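Local coordinates for 3,4-dihydroxy-2-butanone 4-phosphate synthase (PDB 6MNZ), which probably converts D-ribulose 5-phosphate to formate and 3,4-dihydroxy-2-butanone 4-phosphate, a step of riboflavin biosynthesis that uses magnesium or manganese, at residues Met172-Arg175 and Ala176-Glu179; Arg225-Glu228 and Ile229-Asp233; His253-Ser256 and Pro257-Leu261; Asn265-Asp268 and Gly269-Ala272. All coordinates share one frame; numbering follows the deposited sequence.

Contact 1: residues Met172-Arg175 and Ala176-Glu179; sequences MARR and ADLE. With SO4 (sulfate ion), chain E.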
ATOM      1  N   MET A 172       8.105 -26.050  16.593  1.00 31.25           N
ATOM      2  CA  MET A 172       6.702 -25.914  16.229  1.00 35.60           C
ATOM      3  C   MET A 172       6.178 -27.223  15.651  1.00 37.33           C
ATOM      4  O   MET A 172       6.817 -27.831  14.785  1.00 31.03           O
ATOM      5  CB  MET A 172       6.521 -24.781  15.220  1.00 37.30           C
ATOM      6  CG  MET A 172       6.935 -23.410  15.732  1.00 29.06           C
ATOM      7  SD  MET A 172       6.225 -22.988  17.336  1.00 28.09           S
ATOM      8  CE  MET A 172       4.488 -23.306  17.049  1.00 26.84           C
ATOM      9  N   ALA A 173       5.080 -27.713  16.217  1.00 35.04           N
ATOM     10  CA  ALA A 173       4.416 -28.895  15.685  1.00 35.44           C
ATOM     11  C   ALA A 173       3.963 -28.656  14.250  1.00 36.15           C
ATOM     12  O   ALA A 173       3.229 -27.703  13.971  1.00 33.24           O
ATOM     13  CB  ALA A 173       3.222 -29.260  16.566  1.00 45.75           C
ATOM     14  N   ARG A 174       4.411 -29.518  13.342  1.00 37.45           N
ATOM     15  CA  ARG A 174       3.958 -29.514  11.961  1.00 37.20           C
ATOM     16  C   ARG A 174       2.859 -30.554  11.763  1.00 47.14           C
ATOM     17  O   ARG A 174       2.453 -31.253  12.695  1.00 48.72           O
ATOM     18  CB  ARG A 174       5.133 -29.775  11.015  1.00 38.86           C
ATOM     19  CG  ARG A 174       6.382 -28.981  11.356  1.00 43.31           C
ATOM     20  CD  ARG A 174       6.077 -27.502  11.524  1.00 40.27           C
ATOM     21  NE  ARG A 174       7.294 -26.704  11.627  1.00 39.15           N
ATOM     22  CZ  ARG A 174       7.318 -25.377  11.688  1.00 29.38           C
ATOM     23  NH1 ARG A 174       6.187 -24.686  11.669  1.00 30.45           N
ATOM     24  NH2 ARG A 174       8.478 -24.736  11.699  1.00 33.45           N
ATOM     25  N   ARG A 175       2.357 -30.636  10.526  1.00 47.31           N
ATOM     26  CA  ARG A 175       1.201 -31.479  10.230  1.00 54.88           C
ATOM     27  C   ARG A 175       1.356 -32.866  10.843  1.00 48.13           C
ATOM     28  O   ARG A 175       0.476 -33.336  11.573  1.00 45.74           O
ATOM     29  CB  ARG A 175       1.010 -31.580   8.714  1.00 57.94           C
ATOM     30  CG  ARG A 175      -0.191 -32.415   8.278  1.00 69.73           C
ATOM     31  CD  ARG A 175      -0.046 -32.900   6.840  1.00 76.14           C
ATOM     32  NE  ARG A 175       1.062 -33.840   6.678  1.00 89.92           N
ATOM     33  CZ  ARG A 175       1.422 -34.381   5.518  1.00 84.24           C
ATOM     34  NH1 ARG A 175       0.737 -34.114   4.413  1.00 78.18           N
ATOM     35  NH2 ARG A 175       2.473 -35.189   5.459  1.00 76.32           N
ATOM     36  N   ALA A 176       2.497 -33.512  10.598  1.00 43.94           N
ATOM     37  CA  ALA A 176       2.755 -34.823  11.183  1.00 42.35           C
ATOM     38  C   ALA A 176       2.519 -34.813  12.688  1.00 47.00           C
ATOM     39  O   ALA A 176       1.714 -35.593  13.209  1.00 49.70           O
ATOM     40  CB  ALA A 176       4.186 -35.260  10.866  1.00 38.65           C
ATOM     41  N   ASP A 177       3.183 -33.899  13.398  1.00 49.06           N
ATOM     42  CA  ASP A 177       3.057 -33.857  14.851  1.00 45.77           C
ATOM     43  C   ASP A 177       1.680 -33.372  15.285  1.00 51.49           C
ATOM     44  O   ASP A 177       1.165 -33.820  16.316  1.00 46.00           O
ATOM     45  CB  ASP A 177       4.145 -32.962  15.443  1.00 42.62           C
ATOM     46  CG  ASP A 177       5.516 -33.253  14.866  1.00 49.91           C
ATOM     47  OD1 ASP A 177       6.174 -34.200  15.347  1.00 51.48           O
ATOM     48  OD2 ASP A 177       5.891 -32.605  13.867  1.00 47.42           O
ATOM     49  N   LEU A 178       1.052 -32.491  14.501  1.00 46.27           N
ATOM     50  CA  LEU A 178      -0.285 -32.024  14.849  1.00 42.05           C
ATOM     51  C   LEU A 178      -1.313 -33.140  14.705  1.00 40.90           C
ATOM     52  O   LEU A 178      -2.205 -33.282  15.551  1.00 41.46           O
ATOM     53  CB  LEU A 178      -0.671 -30.830  13.977  1.00 38.48           C
ATOM     54  CG  LEU A 178       0.197 -29.577  14.102  1.00 43.00           C
ATOM     55  CD1 LEU A 178      -0.167 -28.597  13.005  1.00 39.28           C
ATOM     56  CD2 LEU A 178       0.056 -28.921  15.467  1.00 38.80           C
ATOM     57  N   GLU A 179      -1.174 -33.973  13.671  1.00 50.43           N
ATOM     58  CA  GLU A 179      -2.099 -35.086  13.486  1.00 41.40           C
ATOM     59  C   GLU A 179      -2.039 -36.043  14.667  1.00 42.73           C
ATOM     60  O   GLU A 179      -3.074 -36.475  15.189  1.00 49.37           O
ATOM     61  CB  GLU A 179      -1.777 -35.825  12.186  1.00 45.65           C
ATOM     62  CG  GLU A 179      -2.149 -35.070  10.924  1.00 51.13           C
ATOM     63  CD  GLU A 179      -1.864 -35.871   9.667  1.00 68.55           C
ATOM     64  OE1 GLU A 179      -0.853 -36.605   9.644  1.00 67.62           O
ATOM     65  OE2 GLU A 179      -2.597 -35.696   8.671  1.00 75.65           O
TER
HETATM   66  S   SO4 E 403      11.475 -26.435  12.802  1.00 81.12           S
HETATM   67  O1  SO4 E 403      10.504 -25.936  13.772  1.00 54.79           O
HETATM   68  O2  SO4 E 403      10.817 -27.367  11.891  1.00 63.43           O
HETATM   69  O3  SO4 E 403      12.016 -25.311  12.044  1.00 69.43           O
HETATM   70  O4  SO4 E 403      12.558 -27.119  13.504  1.00 72.47           O

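Contact 2: residues Arg225-Glu228 and Ile229-Asp233; sequences RYRE and IGNPD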
ATOM      1  N   ARG A 225     -18.654  -5.672 -13.310  1.00 49.36           N
ATOM      2  CA  ARG A 225     -17.912  -5.342 -12.099  1.00 37.20           C
ATOM      3  C   ARG A 225     -18.510  -6.066 -10.899  1.00 38.93           C
ATOM      4  O   ARG A 225     -19.691  -5.888 -10.585  1.00 36.36           O
ATOM      5  CB  ARG A 225     -17.921  -3.830 -11.867  1.00 55.65           C
ATOM      6  CG  ARG A 225     -16.955  -3.064 -12.763  1.00 47.42           C
ATOM      7  CD  ARG A 225     -17.282  -1.576 -12.816  1.00 45.97           C
ATOM      8  NE  ARG A 225     -16.405  -0.791 -11.949  1.00 56.39           N
ATOM      9  CZ  ARG A 225     -16.765  -0.268 -10.779  1.00 66.06           C
ATOM     10  NH1 ARG A 225     -18.009  -0.396 -10.327  1.00 47.70           N
ATOM     11  NH2 ARG A 225     -15.889   0.449 -10.086  1.00 61.84           N
ATOM     12  N   TYR A 226     -17.666  -6.797 -10.173  1.00 44.58           N
ATOM     13  CA  TYR A 226     -18.081  -7.547  -8.995  1.00 35.36           C
ATOM     14  C   TYR A 226     -17.349  -7.043  -7.758  1.00 40.56           C
ATOM     15  O   TYR A 226     -16.248  -6.493  -7.848  1.00 36.99           O
ATOM     16  CB  TYR A 226     -17.812  -9.042  -9.174  1.00 39.23           C
ATOM     17  CG  TYR A 226     -18.683  -9.694 -10.220  1.00 51.88           C
ATOM     18  CD1 TYR A 226     -18.313  -9.694 -11.558  1.00 44.83           C
ATOM     19  CD2 TYR A 226     -19.881 -10.299  -9.874  1.00 51.88           C
ATOM     20  CE1 TYR A 226     -19.043 -10.398 -12.494  1.00 35.04           C
ATOM     21  CE2 TYR A 226     -20.601 -11.025 -10.798  1.00 50.35           C
ATOM     22  CZ  TYR A 226     -20.237 -10.977 -12.125  1.00 44.06           C
ATOM     23  OH  TYR A 226     -21.058 -11.531 -13.079  1.00 53.06           O
ATOM     24  N   ARG A 227     -17.973  -7.242  -6.598  1.00 40.02           N
ATOM     25  CA  ARG A 227     -17.326  -7.023  -5.311  1.00 37.85           C
ATOM     26  C   ARG A 227     -17.594  -8.204  -4.391  1.00 42.49           C
ATOM     27  O   ARG A 227     -18.729  -8.683  -4.299  1.00 43.76           O
ATOM     28  CB  ARG A 227     -17.824  -5.728  -4.657  1.00 44.95           C
ATOM     29  CG  ARG A 227     -16.885  -4.546  -4.825  1.00 51.75           C
ATOM     30  CD  ARG A 227     -17.082  -3.519  -3.721  1.00 69.59           C
ATOM     31  NE  ARG A 227     -18.369  -2.834  -3.824  1.00 69.22           N
ATOM     32  CZ  ARG A 227     -18.552  -1.659  -4.421  1.00 60.30           C
ATOM     33  NH1 ARG A 227     -17.559  -1.076  -5.083  1.00 53.50           N
ATOM     34  NH2 ARG A 227     -19.759  -1.110  -4.435  1.00 44.52           N
ATOM     35  N   GLU A 228     -16.575  -8.590  -3.627  1.00 48.21           N
ATOM     36  CA  GLU A 228     -16.677  -9.674  -2.661  1.00 39.80           C
ATOM     37  C   GLU A 228     -16.763  -9.129  -1.240  1.00 40.56           C
ATOM     38  O   GLU A 228     -16.349  -8.000  -0.964  1.00 49.68           O
ATOM     39  CB  GLU A 228     -15.487 -10.630  -2.766  1.00 42.13           C
ATOM     40  CG  GLU A 228     -15.685 -11.911  -1.970  1.00 39.74           C
ATOM     41  CD  GLU A 228     -14.489 -12.833  -2.025  1.00 39.14           C
ATOM     42  OE1 GLU A 228     -13.355 -12.318  -1.928  1.00 44.50           O
ATOM     43  OE2 GLU A 228     -14.689 -14.047  -1.808  1.00 40.25           O
ATOM     44  N   ILE A 229     -17.412  -9.906  -0.367  1.00 48.91           N
ATOM     45  CA  ILE A 229     -17.501  -9.545   1.043  1.00 36.90           C
ATOM     46  C   ILE A 229     -16.122  -9.178   1.559  1.00 39.23           C
ATOM     47  O   ILE A 229     -15.160  -9.938   1.398  1.00 43.60           O
ATOM     48  CB  ILE A 229     -18.091 -10.713   1.855  1.00 29.52           C
ATOM     49  CG1 ILE A 229     -19.481 -11.094   1.343  1.00 32.51           C
ATOM     50  CG2 ILE A 229     -18.135 -10.363   3.334  1.00 45.39           C
ATOM     51  CD1 ILE A 229     -20.493  -9.970   1.375  1.00 33.89           C
ATOM     52  N   GLY A 230     -16.055  -8.081   2.307  1.00 33.45           N
ATOM     53  CA  GLY A 230     -14.826  -7.627   2.905  1.00 47.82           C
ATOM     54  C   GLY A 230     -14.004  -6.700   2.036  1.00 44.09           C
ATOM     55  O   GLY A 230     -13.248  -5.885   2.574  1.00 55.91           O
ATOM     56  N   ASN A 231     -14.229  -6.711   0.719  1.00 45.55           N
ATOM     57  CA  ASN A 231     -13.857  -5.614  -0.166  1.00 51.30           C
ATOM     58  C   ASN A 231     -12.416  -5.183   0.078  1.00 62.77           C
ATOM     59  O   ASN A 231     -12.169  -4.059   0.531  1.00 76.71           O
ATOM     60  CB  ASN A 231     -14.810  -4.434   0.034  1.00 56.82           C
ATOM     61  CG  ASN A 231     -14.439  -3.236  -0.811  1.00 73.90           C
ATOM     62  OD1 ASN A 231     -14.856  -3.129  -1.963  1.00 91.89           O
ATOM     63  ND2 ASN A 231     -13.509  -2.431  -0.310  1.00 74.09           N
ATOM     64  N   PRO A 232     -11.434  -6.013  -0.282  1.00 56.20           N
ATOM     65  CA  PRO A 232     -10.164  -5.492  -0.806  1.00 73.83           C
ATOM     66  C   PRO A 232     -10.120  -5.311  -2.318  1.00 68.03           C
ATOM     67  O   PRO A 232      -9.023  -5.286  -2.883  1.00 66.11           O
ATOM     68  CB  PRO A 232      -9.151  -6.568  -0.367  1.00 79.87           C
ATOM     69  CG  PRO A 232      -9.903  -7.530   0.516  1.00 73.42           C
ATOM     70  CD  PRO A 232     -11.326  -7.429   0.093  1.00 63.48           C
ATOM     71  N   ASP A 233     -11.261  -5.355  -3.002  1.00 65.94           N
ATOM     72  CA  ASP A 233     -11.300  -5.805  -4.385  1.00 67.04           C
ATOM     73  C   ASP A 233     -12.356  -5.005  -5.131  1.00 43.32           C
ATOM     74  O   ASP A 233     -13.350  -4.568  -4.545  1.00 47.74           O
ATOM     75  CB  ASP A 233     -11.613  -7.302  -4.461  1.00 75.53           C
ATOM     76  CG  ASP A 233     -12.720  -7.708  -3.508  1.00 67.53           C
ATOM     77  OD1 ASP A 233     -13.796  -7.069  -3.544  1.00 53.74           O
ATOM     78  OD2 ASP A 233     -12.556  -8.723  -2.798  1.00 46.96           O
TER

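Contact 3: residues His253-Ser256 and Pro257-Leu261; sequences HGFS and PVRDL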
ATOM      1  N   HIS A 253      -7.791 -14.980 -14.126  1.00 59.87           N
ATOM      2  CA  HIS A 253      -6.563 -14.263 -14.449  1.00 49.47           C
ATOM      3  C   HIS A 253      -6.098 -13.476 -13.233  1.00 52.61           C
ATOM      4  O   HIS A 253      -6.811 -12.586 -12.758  1.00 50.53           O
ATOM      5  CB  HIS A 253      -6.771 -13.325 -15.637  1.00 43.89           C
ATOM      6  CG  HIS A 253      -5.509 -13.003 -16.370  1.00 42.73           C
ATOM      7  ND1 HIS A 253      -4.694 -13.987 -16.888  1.00 50.65           N
ATOM      8  CD2 HIS A 253      -4.804 -11.853 -16.454  1.00 48.33           C
ATOM      9  CE1 HIS A 253      -3.574 -13.443 -17.324  1.00 46.83           C
ATOM     10  NE2 HIS A 253      -3.644 -12.142 -17.126  1.00 46.89           N
ATOM     11  N   GLY A 254      -4.896 -13.782 -12.755  1.00 66.53           N
ATOM     12  CA  GLY A 254      -4.184 -12.941 -11.799  1.00 72.83           C
ATOM     13  C   GLY A 254      -2.931 -12.338 -12.413  1.00 65.55           C
ATOM     14  O   GLY A 254      -2.175 -13.028 -13.101  1.00 65.25           O
ATOM     15  N   PHE A 255      -2.695 -11.060 -12.112  1.00 75.11           N
ATOM     16  CA  PHE A 255      -1.581 -10.331 -12.707  1.00 69.82           C
ATOM     17  C   PHE A 255      -0.252 -11.006 -12.380  1.00 73.95           C
ATOM     18  O   PHE A 255      -0.107 -11.689 -11.363  1.00 85.82           O
ATOM     19  CB  PHE A 255      -1.570  -8.889 -12.195  1.00 67.16           C
ATOM     20  CG  PHE A 255      -0.577  -8.004 -12.890  1.00 54.87           C
ATOM     21  CD1 PHE A 255       0.333  -7.261 -12.155  1.00 63.49           C
ATOM     22  CD2 PHE A 255      -0.691  -7.755 -14.245  1.00 46.48           C
ATOM     23  CE1 PHE A 255       1.187  -6.374 -12.780  1.00 56.86           C
ATOM     24  CE2 PHE A 255       0.185  -6.900 -14.880  1.00 39.37           C
ATOM     25  CZ  PHE A 255       1.149  -6.235 -14.150  1.00 51.66           C
ATOM     26  N   SER A 256       0.717 -10.841 -13.281  1.00 67.04           N
ATOM     27  CA  SER A 256       2.058 -11.382 -13.084  1.00 86.41           C
ATOM     28  C   SER A 256       3.005 -10.791 -14.124  1.00 80.68           C
ATOM     29  O   SER A 256       2.569 -10.004 -14.973  1.00 72.36           O
ATOM     30  CB  SER A 256       2.030 -12.909 -13.161  1.00 98.76           C
ATOM     31  OG  SER A 256       2.430 -13.360 -14.442  1.00 84.98           O
ATOM     32  N   PRO A 257       4.312 -11.075 -14.050  1.00 95.03           N
ATOM     33  CA  PRO A 257       5.259 -10.364 -14.931  1.00 89.73           C
ATOM     34  C   PRO A 257       5.056 -10.619 -16.420  1.00 74.15           C
ATOM     35  O   PRO A 257       5.822 -10.068 -17.222  1.00 59.69           O
ATOM     36  CB  PRO A 257       6.637 -10.877 -14.476  1.00 81.61           C
ATOM     37  CG  PRO A 257       6.389 -11.928 -13.441  1.00 93.97           C
ATOM     38  CD  PRO A 257       4.995 -11.754 -12.936  1.00 89.73           C
ATOM     39  N   VAL A 258       4.157 -11.522 -16.811  1.00 85.64           N
ATOM     40  CA  VAL A 258       4.149 -12.031 -18.179  1.00 78.75           C
ATOM     41  C   VAL A 258       3.117 -11.279 -19.009  1.00 78.51           C
ATOM     42  O   VAL A 258       2.673 -11.770 -20.054  1.00 66.98           O
ATOM     43  CB  VAL A 258       3.877 -13.548 -18.223  1.00 80.80           C
ATOM     44  CG1 VAL A 258       4.947 -14.294 -17.449  1.00 89.07           C
ATOM     45  CG2 VAL A 258       2.487 -13.871 -17.687  1.00 75.74           C
ATOM     46  N   ARG A 259       2.829 -10.035 -18.629  1.00 85.31           N
ATOM     47  CA  ARG A 259       1.973  -9.181 -19.442  1.00 58.76           C
ATOM     48  C   ARG A 259       2.767  -8.175 -20.259  1.00 66.73           C
ATOM     49  O   ARG A 259       2.409  -7.889 -21.405  1.00 92.23           O
ATOM     50  CB  ARG A 259       0.987  -8.411 -18.552  1.00 70.22           C
ATOM     51  CG  ARG A 259       0.378  -9.221 -17.440  1.00 76.39           C
ATOM     52  CD  ARG A 259      -0.322 -10.435 -17.989  1.00 49.20           C
ATOM     53  NE  ARG A 259      -1.097 -11.099 -16.953  1.00 45.75           N
ATOM     54  CZ  ARG A 259      -0.564 -11.842 -15.992  1.00 89.88           C
ATOM     55  NH1 ARG A 259       0.756 -11.939 -15.887  1.00 86.27           N
ATOM     56  NH2 ARG A 259      -1.342 -12.422 -15.090  1.00104.28           N
ATOM     57  N   ASP A 260       3.673  -7.453 -19.607  1.00 57.80           N
ATOM     58  CA  ASP A 260       4.420  -6.416 -20.305  1.00 62.01           C
ATOM     59  C   ASP A 260       5.522  -6.996 -21.185  1.00 71.68           C
ATOM     60  O   ASP A 260       5.833  -6.426 -22.237  1.00 92.34           O
ATOM     61  CB  ASP A 260       4.969  -5.424 -19.287  1.00 79.50           C
ATOM     62  CG  ASP A 260       3.865  -4.741 -18.494  1.00 73.00           C
ATOM     63  OD1 ASP A 260       3.497  -5.283 -17.429  1.00 50.52           O
ATOM     64  OD2 ASP A 260       3.134  -3.932 -19.109  1.00 70.90           O
ATOM     65  N   LEU A 261       6.167  -8.081 -20.750  1.00 69.51           N
ATOM     66  CA  LEU A 261       7.365  -8.577 -21.422  1.00 71.15           C
ATOM     67  C   LEU A 261       7.084  -9.782 -22.314  1.00 75.36           C
ATOM     68  O   LEU A 261       7.188  -9.686 -23.541  1.00 81.63           O
ATOM     69  CB  LEU A 261       8.437  -8.938 -20.386  1.00 87.98           C
ATOM     70  CG  LEU A 261       9.398  -7.811 -20.009  1.00 76.21           C
ATOM     71  CD1 LEU A 261       8.640  -6.664 -19.360  1.00 63.08           C
ATOM     72  CD2 LEU A 261      10.501  -8.315 -19.089  1.00 74.42           C
TER

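Contact 4: residues Asn265-Asp268 and Gly269-Ala272; sequences NKAD and GEPA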
ATOM      1  N   ASN A 265      -1.744 -12.763 -21.197  1.00 59.41           N
ATOM      2  CA  ASN A 265      -3.065 -12.148 -21.092  1.00 51.57           C
ATOM      3  C   ASN A 265      -3.578 -11.692 -22.453  1.00 65.72           C
ATOM      4  O   ASN A 265      -4.782 -11.771 -22.722  1.00 65.50           O
ATOM      5  CB  ASN A 265      -3.020 -10.966 -20.123  1.00 59.79           C
ATOM      6  CG  ASN A 265      -4.384 -10.340 -19.906  1.00 54.28           C
ATOM      7  OD1 ASN A 265      -5.402 -11.031 -19.901  1.00 45.61           O
ATOM      8  ND2 ASN A 265      -4.407  -9.030 -19.690  1.00 53.35           N
ATOM      9  N   LYS A 266      -2.718 -11.054 -23.249  1.00 71.79           N
ATOM     10  CA  LYS A 266      -3.106 -10.689 -24.608  1.00 70.25           C
ATOM     11  C   LYS A 266      -3.484 -11.924 -25.416  1.00 70.67           C
ATOM     12  O   LYS A 266      -4.631 -12.059 -25.857  1.00 71.39           O
ATOM     13  CB  LYS A 266      -1.976  -9.926 -25.296  1.00 74.29           C
ATOM     14  CG  LYS A 266      -2.426  -9.162 -26.532  1.00 51.29           C
ATOM     15  CD  LYS A 266      -2.011  -9.856 -27.820  1.00 71.21           C
ATOM     16  CE  LYS A 266      -2.667  -9.195 -29.026  1.00 82.40           C
ATOM     17  NZ  LYS A 266      -2.140  -9.711 -30.319  1.00 79.90           N
ATOM     18  N   ALA A 267      -2.613 -12.933 -25.407  1.00 78.43           N
ATOM     19  CA  ALA A 267      -2.899 -14.207 -26.054  1.00 62.04           C
ATOM     20  C   ALA A 267      -4.063 -14.924 -25.380  1.00 61.96           C
ATOM     21  O   ALA A 267      -4.338 -16.087 -25.687  1.00 73.00           O
ATOM     22  CB  ALA A 267      -1.656 -15.101 -26.041  1.00 50.85           C
ATOM     23  N   ASP A 268      -4.630 -14.305 -24.346  1.00 55.14           N
ATOM     24  CA  ASP A 268      -5.941 -14.686 -23.837  1.00 55.16           C
ATOM     25  C   ASP A 268      -7.051 -13.741 -24.270  1.00 55.93           C
ATOM     26  O   ASP A 268      -8.163 -14.202 -24.549  1.00 48.75           O
ATOM     27  CB  ASP A 268      -5.911 -14.748 -22.306  1.00 60.53           C
ATOM     28  CG  ASP A 268      -7.272 -15.032 -21.705  1.00 73.24           C
ATOM     29  OD1 ASP A 268      -7.422 -14.839 -20.482  1.00 67.12           O
ATOM     30  OD2 ASP A 268      -8.128 -15.607 -22.408  1.00 76.83           O
ATOM     31  N   GLY A 269      -6.743 -12.458 -24.467  1.00 62.27           N
ATOM     32  CA  GLY A 269      -7.716 -11.555 -25.051  1.00 45.97           C
ATOM     33  C   GLY A 269      -8.156 -11.964 -26.442  1.00 46.66           C
ATOM     34  O   GLY A 269      -9.314 -11.755 -26.815  1.00 44.13           O
ATOM     35  N   GLU A 270      -7.270 -12.590 -27.211  1.00 51.85           N
ATOM     36  CA  GLU A 270      -7.613 -12.914 -28.591  1.00 50.81           C
ATOM     37  C   GLU A 270      -8.478 -14.170 -28.640  1.00 42.71           C
ATOM     38  O   GLU A 270      -9.541 -14.156 -29.270  1.00 35.94           O
ATOM     39  CB  GLU A 270      -6.361 -13.092 -29.454  1.00 63.96           C
ATOM     40  CG  GLU A 270      -5.172 -12.231 -29.056  1.00 64.43           C
ATOM     41  CD  GLU A 270      -3.969 -12.471 -29.948  1.00 64.39           C
ATOM     42  OE1 GLU A 270      -4.168 -12.700 -31.160  1.00 61.64           O
ATOM     43  OE2 GLU A 270      -2.847 -12.592 -29.412  1.00 65.96           O
ATOM     44  N   PRO A 271      -8.130 -15.235 -27.904  1.00 60.24           N
ATOM     45  CA  PRO A 271      -8.988 -16.427 -27.924  1.00 55.54           C
ATOM     46  C   PRO A 271     -10.382 -16.200 -27.356  1.00 47.94           C
ATOM     47  O   PRO A 271     -11.114 -17.171 -27.170  1.00 66.54           O
ATOM     48  CB  PRO A 271      -8.204 -17.433 -27.066  1.00 51.39           C
ATOM     49  CG  PRO A 271      -6.783 -17.025 -27.224  1.00 55.66           C
ATOM     50  CD  PRO A 271      -6.820 -15.518 -27.290  1.00 53.04           C
ATOM     51  N   ALA A 272     -10.673 -15.004 -26.860  1.00 52.26           N
ATOM     52  CA  ALA A 272     -12.044 -14.601 -26.566  1.00 57.66           C
ATOM     53  C   ALA A 272     -12.799 -14.069 -27.783  1.00 70.70           C
ATOM     54  O   ALA A 272     -13.470 -13.039 -27.631  1.00 90.06           O
ATOM     55  CB  ALA A 272     -12.052 -13.573 -25.438  1.00 73.23           C
TER

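Contact 1: residues Met172-Arg175 and Ala176-Glu179
Leu178 and Glu179 close the first turn of helix 175-184 on the residues before them, Leu178 N donating to Arg174 O (2.6 Å) and Glu179 N to Arg175 O. Arg174 holds the N-cap position. The aspartate at N3 accepts a weak bond from its N-H, 3.5 Å from Arg174 N to Asp177 OD2; the other oxygen, OD1, is in a salt bridge with Lys167. On the buried side the CD2 branch of Leu178 rests on Ala173 CB at 3.4 Å. Arg175 and Glu179 run alongside each other with guanidinium and carboxylate planes 9° apart. Arg175 NE is 4.5 Å from Glu179 OE1, an oxygen set off the guanidinium plane, so that no N-H is aimed at it and only the opposite charges favour the pairing. Farther out, Met172 CB lies on one face of the Arg174 guanidinium, offset toward its rim, NH1 bonds to Asn29 O, and NH2 makes a weak bond to O1 of a sulfate, probably from the crystallisation liquor. The side chains of Arg174 and Glu28, a predicted metal ligand, are about 7 Å apart. Ile165, just after strand 160-164, touches Ala173 and Leu178, while Met22 of strand 19-22 meets Leu178 and Arg175.

Contact 2: residues Arg225-Glu228 and Ile229-Asp233
Glu228 and Asp233 meet where a beta hairpin turns from strand 220-228 toward its antiparallel neighbour 235-239, the chain reversing through a type II turn from Glu228 to Asn231. The tight part is buried. Glu228 N donates to Asp233 OD1 over 3.2 Å in a nearly straight bond (170°), reaching the oxygen from above the carboxylate plane. Asp233 chi1 of 43° sets CG between its backbone N and carbonyl carbon, and this swings the carboxylate back to the strand end. Its other oxygen, OD2, lies 3.5 Å from Glu228 CB. The two acidic side chains cross at about a right angle, with Glu228 OE1 3.8 Å from Asp233 OD2; this closeness of like charges could raise the proton affinity of one of them. Around them, His139, from a loop, and Val329 of helix 320-336 touch Glu228, and His139 NE2 also bonds to Ile229 O, linking the turn to the synthase part of the chain. The turn itself is closed by Asn231 N and Glu228 O at 3.0 Å, with Gly230 taking the positive phi of the third position. The outer side is looser: Ile229 turns away from the strand and is exposed, and Asn231 and Arg227 are exposed too. Arg227 reaches the far limb of the loop through its aliphatic part, CG standing 3.5 Å from Asp233 O.

Contact 3: residues His253-Ser256 and Pro257-Leu261
A type I turn from Ser256 to Arg259, in the loop that leaves strand 248-253 within the GTP cyclohydrolase II-like part of the chain, folds the Arg259 side chain back over the residues leading into it. Arg259 chi1 of -42° and a further bend at chi2 curl the chain inward, and its guanidinium is gripped at two places. NE donates to His253 NE2 at 2.8 Å, a bent bond (137°) in which each partner is tilted from the plane of the other; the two side chains come from opposite directions, their planes 66° apart. NH1 donates to Ser256 OG at 2.6 Å, and here the hydroxyl lies in the guanidinium plane. Bonds at both NE and NH1 should restrict its rotation, though the modelled position of NH2 is doubtful; Ser256 N and Phe255 CA lie over one face of the group. The Ser256 hydroxyl also accepts a weak bond from the backbone, 3.5 Å from Val258 N to Ser256 OG, the pattern of an ST turn, while Val258 CG2 packs against it. Alongside the arginine's aliphatic part, Phe255 CE2 meets Arg259 CG at 3.5 Å, the ring set obliquely to the chain. His253 ND1 has a further, weak bond to Arg251 NE. Beyond the turn the loop faces the second subunit: Asp260 packs on Trp292 of that subunit and makes a weak bond to its Asn265, and Leu261 packs on its Ile214. Asp260 OD1 also comes to the edge of the Phe255 ring, 4.1 Å from CZ.

Contact 4: residues Asn265-Asp268 and Gly269-Ala272
Gly269 N and Glu270 N bond back to Asn265 O and Lys266 O at 2.7 Å and 3.0 Å respectively, two successive i to i+4 links that wind a single helical turn; the second has its donor nearly on the line of the carbonyl bond (173°), while in the first the donor stands farther off that line (149°). Pro271, having no N-H, cannot continue the series; its ring packs by Ala267 O. One turn apart on the outer side, Lys266 and Glu270 form a salt bridge, 3.1 Å from NZ to OE2 and weak as a hydrogen bond. The lysine reaches it with CG anti to the backbone N (chi1 -163°) and a bend at chi2, which lays the methylene chain beside the carboxylate: Lys266 CD is 3.3 Å from Glu270 OE2. Glu270 CG in turn sits by Lys266 O. This short helix, 266-269, lies in the GTP cyclohydrolase II-like part, on the long connection from strand 248-253 to strand 290-292. Its Asp268 is buried, touching Arg251 and Leu290 of those strands, and Asp268 and Pro271 both touch Leu345. Lys266 also packs on Lys263 of the second subunit.

Overall arrangement
Contact 1 stands apart in the synthase part of the chain, its centre at least 35 Å from the others, which all lie in the GTP cyclohydrolase II-like part. Contacts 1, 2 and 4 are partly buried; contact 3 is a surface loop organised round one arginine. Contacts 1 and 4 are helical turns built on i to i+4 backbone bonds, the first near a predicted metal site, the second far from any. Contact 2, a hairpin end, pairs a buried acidic side chain with a backbone N-H; it comes within about 11 Å of contact 3 at the nearest atoms without touching it. Contacts 3 and 4 touch, Asn265 CB packing on His253 and Arg259, and both reach the second subunit.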